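Local coordinates for protein phosphoinositol-specific phospholipase C (Pseudomonas sp., PDB 5FYP) that probably cleaves phosphoinositide lipids at the head-group phosphate in a calcium-dependent way, as a bacterial phosphoinositide-specific phospholipase C, at residues I158-G161 / A162-Q166; K195-Q198 / Y199-R203. One frame throughout, in Å; residues are numbered along the deposited sequence.

Contact 1: residues I158-G161 / A162-Q166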
loop_
_atom_site.group_PDB
_atom_site.type_symbol
_atom_site.label_atom_id
_atom_site.label_comp_id
_atom_site.label_asym_id
_atom_site.label_seq_id
_atom_site.Cartn_x
_atom_site.Cartn_y
_atom_site.Cartn_z
ATOM N N ILE A 158 1.225 17.667 8.000
ATOM C CA ILE A 158 0.736 18.778 7.156
ATOM C C ILE A 158 -0.187 19.750 7.895
ATOM O O ILE A 158 -0.697 20.696 7.303
ATOM C CB ILE A 158 0.046 18.277 5.870
ATOM C CG1 ILE A 158 -1.312 17.596 6.140
ATOM C CG2 ILE A 158 0.984 17.366 5.085
ATOM C CD1 ILE A 158 -2.207 17.543 4.940
ATOM N N GLY A 159 -0.426 19.541 9.187
ATOM C CA GLY A 159 -1.288 20.457 9.966
ATOM C C GLY A 159 -2.783 20.331 9.674
ATOM O O GLY A 159 -3.506 21.314 9.790
ATOM N N SER A 160 -3.237 19.124 9.326
ATOM C CA SER A 160 -4.625 18.849 8.974
ATOM C C SER A 160 -5.245 17.879 9.978
ATOM O O SER A 160 -4.547 17.047 10.553
ATOM C CB SER A 160 -4.660 18.217 7.579
ATOM O OG SER A 160 -5.978 17.904 7.134
ATOM N N GLY A 161 -6.584 17.884 10.064
ATOM C CA GLY A 161 -7.274 16.719 10.583
ATOM C C GLY A 161 -7.140 15.536 9.637
ATOM O O GLY A 161 -7.039 15.718 8.414
ATOM N N ALA A 162 -7.110 14.319 10.172
ATOM C CA ALA A 162 -6.971 13.118 9.306
ATOM C C ALA A 162 -8.142 13.007 8.330
ATOM O O ALA A 162 -7.979 12.564 7.202
ATOM C CB ALA A 162 -6.835 11.844 10.118
ATOM N N GLY A 163 -9.335 13.437 8.765
ATOM C CA GLY A 163 -10.535 13.431 7.947
ATOM C C GLY A 163 -10.608 14.510 6.902
ATOM O O GLY A 163 -11.616 14.587 6.194
ATOM N N ALA A 164 -9.554 15.301 6.764
ATOM C CA ALA A 164 -9.438 16.310 5.724
ATOM C C ALA A 164 -8.145 16.181 4.928
ATOM O O ALA A 164 -7.760 17.099 4.191
ATOM C CB ALA A 164 -9.572 17.726 6.312
ATOM N N LEU A 165 -7.470 15.038 5.051
ATOM C CA LEU A 165 -6.281 14.773 4.230
ATOM C C LEU A 165 -6.576 14.950 2.751
ATOM O O LEU A 165 -5.735 15.451 1.987
ATOM C CB LEU A 165 -5.788 13.342 4.432
ATOM C CG LEU A 165 -4.972 13.119 5.704
ATOM C CD1 LEU A 165 -4.817 11.630 5.950
ATOM C CD2 LEU A 165 -3.621 13.806 5.583
ATOM N N GLN A 166 -7.751 14.492 2.317
ATOM C CA GLN A 166 -8.026 14.406 0.883
ATOM C C GLN A 166 -7.711 15.703 0.166
ATOM O O GLN A 166 -6.993 15.724 -0.840
ATOM C CB GLN A 166 -9.484 14.011 0.698
ATOM C CG GLN A 166 -9.867 13.826 -0.748
ATOM C CD GLN A 166 -11.357 13.664 -0.959
ATOM O OE1 GLN A 166 -12.182 14.305 -0.284
ATOM N NE2 GLN A 166 -11.722 12.858 -1.919
#
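The backbone N-H of A164 turns back to G161 O over 3.0 Å, closing a tight turn with a short 3-10 segment at A162 and G163. It belongs to the short loop joining two helices: a Schellman motif ends helix 151-158, with G159 leaving helical geometry at positive phi (74°), and A164 then takes the N-cap position of helix 165-168. The weak bond from L165 N to A162 O, at 3.3 Å, overlaps the turn and carries it into that helix.

S160 braces the turn from the loop before it. With OG anti to the backbone N (chi1 180°), the hydroxyl lies beside its own carbonyl carbon and reaches on to G161 O, to which it donates at 2.7 Å. That oxygen therefore has two donors, the hydroxyl and A164 N, arriving from opposite faces of the carbonyl plane. OG is also bonded by N168 of the following helix and comes within 3.7 Å of A164 CB, so the serine ties the turn to the helix it introduces.

I158, next to G159, and L165, in the first turn of the next helix, cross at a slant. L165 is buried against helix 151-158, where it touches P151, L154 and A155, while I158 also packs on L169 and K172. Between the two side chains the junction comes down to a single methyl pair, I158 CD1 and L165 CD2, 4.0 Å apart.

Contact 2: residues K195-Q198 / Y199-R203; sequences KLSQ and YAEAR. With SO4 (sulfate ion), chain E.
K195 O receives the N-H of Y199 at 3.1 Å, one of the run of i to i+4 bonds in helix 193-203, the helix of a beta-alpha-beta unit between strands 184-189 and 210-211. The indole N-H of W124 also reaches K195 O, while the ammonium of K195 turns away to a salt bridge with E192. L196 O accepts from A200 N at 3.0 Å and has the CB of Y199 beside it; the L196 side chain, like those of Y199 and A200, packs on I211. S197 O takes E201 N at 2.9 Å, with E201 CG lying against the same oxygen at 3.2 Å. S232 adds a second hydrogen bond to that carbonyl, and S229 holds both S197 OG, through its backbone N, and the carboxylate of E201. Q198 O takes A202 N at 3.1 Å, and Y199 O to R203 N carries the ladder on.

One turn on from Y199, a chi1 of -57° sets R203 CG 3.7 Å above one face of the phenol ring, offset toward the rim; bends at chi2 and chi3 then turn the chain on to the guanidinium. D137 serves both residues, one carboxylate oxygen bonding Y199 OH and the other forming a salt bridge with R203 NE. The far edge of the guanidinium grips a sulfate, in plane with its sulfur: R203 NH1 reaches sulfate O1 at 2.9 Å and R203 NH2 reaches O3 at 2.8 Å, both nearly straight. With a leucine in place of R203, D137 is likely to lose its cationic mate and the sulfate its two-pronged hold. The sulfate probably comes from the crystallisation liquor; the guanidinium charge is probably balanced by two anions, and bonds from NE, NH1 and NH2 hold its plane in place.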
loop_
_atom_site.group_PDB
_atom_site.type_symbol
_atom_site.label_atom_id
_atom_site.label_comp_id
_atom_site.label_asym_id
_atom_site.label_seq_id
_atom_site.Cartn_x
_atom_site.Cartn_y
_atom_site.Cartn_z
ATOM N N LYS A 195 -15.842 -1.167 0.761
ATOM C CA LYS A 195 -15.111 -1.802 1.850
ATOM C C LYS A 195 -14.098 -0.861 2.482
ATOM O O LYS A 195 -13.825 -0.955 3.679
ATOM C CB LYS A 195 -14.440 -3.109 1.404
ATOM C CG LYS A 195 -15.321 -4.348 1.482
ATOM C CD LYS A 195 -16.593 -4.302 0.688
ATOM C CE LYS A 195 -17.321 -5.643 0.733
ATOM N NZ LYS A 195 -18.625 -5.627 0.050
ATOM N N LEU A 196 -13.531 0.040 1.686
ATOM C CA LEU A 196 -12.637 1.063 2.197
ATOM C C LEU A 196 -13.419 2.088 3.023
ATOM O O LEU A 196 -12.942 2.554 4.052
ATOM C CB LEU A 196 -11.877 1.754 1.058
ATOM C CG LEU A 196 -10.660 1.003 0.507
ATOM C CD1 LEU A 196 -10.824 -0.444 0.213
ATOM C CD2 LEU A 196 -10.123 1.746 -0.683
ATOM N N SER A 197 -14.615 2.448 2.550
ATOM C CA SER A 197 -15.451 3.388 3.283
ATOM C C SER A 197 -15.854 2.821 4.650
ATOM O O SER A 197 -15.845 3.537 5.646
ATOM C CB SER A 197 -16.665 3.738 2.445
ATOM O OG SER A 197 -17.353 4.849 3.013
ATOM N N GLN A 198 -16.136 1.531 4.666
ATOM C CA GLN A 198 -16.491 0.858 5.918
ATOM C C GLN A 198 -15.301 0.886 6.896
ATOM O O GLN A 198 -15.476 1.118 8.090
ATOM C CB GLN A 198 -16.906 -0.571 5.631
ATOM C CG GLN A 198 -18.260 -0.664 4.932
ATOM C CD GLN A 198 -18.457 -1.959 4.163
ATOM O OE1 GLN A 198 -17.731 -2.927 4.327
ATOM N NE2 GLN A 198 -19.462 -1.991 3.343
ATOM N N TYR A 199 -14.102 0.610 6.377
ATOM C CA TYR A 199 -12.901 0.654 7.207
ATOM C C TYR A 199 -12.695 2.053 7.800
ATOM O O TYR A 199 -12.493 2.210 9.007
ATOM C CB TYR A 199 -11.703 0.189 6.381
ATOM C CG TYR A 199 -10.398 0.381 7.113
ATOM C CD1 TYR A 199 -9.929 -0.577 8.018
ATOM C CD2 TYR A 199 -9.653 1.528 6.944
ATOM C CE1 TYR A 199 -8.773 -0.376 8.744
ATOM C CE2 TYR A 199 -8.475 1.747 7.649
ATOM C CZ TYR A 199 -8.049 0.788 8.570
ATOM O OH TYR A 199 -6.914 1.041 9.273
ATOM N N ALA A 200 -12.772 3.087 6.965
ATOM C CA ALA A 200 -12.535 4.440 7.428
ATOM C C ALA A 200 -13.608 4.909 8.404
ATOM O O ALA A 200 -13.310 5.618 9.367
ATOM C CB ALA A 200 -12.414 5.403 6.253
ATOM N N GLU A 201 -14.865 4.533 8.160
ATOM C CA GLU A 201 -15.935 4.895 9.106
ATOM C C GLU A 201 -15.727 4.237 10.460
ATOM O O GLU A 201 -16.016 4.838 11.486
ATOM C CB GLU A 201 -17.296 4.560 8.500
ATOM C CG GLU A 201 -17.623 5.553 7.404
ATOM C CD GLU A 201 -19.051 5.806 7.148
ATOM O OE1 GLU A 201 -19.880 4.934 7.560
ATOM O OE2 GLU A 201 -19.263 6.884 6.514
ATOM N N ALA A 202 -15.210 3.025 10.460
ATOM C CA ALA A 202 -14.967 2.305 11.716
ATOM C C ALA A 202 -13.767 2.875 12.494
ATOM O O ALA A 202 -13.839 2.987 13.712
ATOM C CB ALA A 202 -14.745 0.832 11.444
ATOM N N ARG A 203 -12.700 3.206 11.794
ATOM C CA ARG A 203 -11.424 3.518 12.446
ATOM C C ARG A 203 -11.124 5.008 12.572
ATOM O O ARG A 203 -10.310 5.392 13.403
ATOM C CB ARG A 203 -10.262 2.801 11.752
ATOM C CG ARG A 203 -10.408 1.278 11.685
ATOM C CD ARG A 203 -10.739 0.622 12.997
ATOM N NE ARG A 203 -9.741 0.932 14.022
ATOM C CZ ARG A 203 -9.998 1.158 15.316
ATOM N NH1 ARG A 203 -11.245 1.129 15.794
ATOM N NH2 ARG A 203 -9.023 1.493 16.123
HETATM S S SO4 E . -10.572 1.986 19.575
HETATM O O1 SO4 E . -11.651 2.001 18.524
HETATM O O2 SO4 E . -10.937 0.938 20.580
HETATM O O3 SO4 E . -9.261 1.620 18.949
HETATM O O4 SO4 E . -10.538 3.239 20.403
#

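Contact 1 precedes contact 2 along the chain, with strand 184-189 between them. Their centres lie 16 Å apart and their nearest atoms about 8 Å. Contact 1 joins helices 151-158 and 165-168, whereas contact 2 lies within helix 193-203, which packs on strand 210-211 of a mixed sheet. That sheet also includes strands 46-52 and 114-120, which supply E48, D50 and D119 to the calcium site; the L196 side chain is about 12 Å from the metal. Both also meet residues at or beside helix 230-233: 158-166 touches G234 and Y235, 195-203 binds S229 and S232. As the family belongs to the TIM-barrel clan, both probably lie among the helices and loops around its strands.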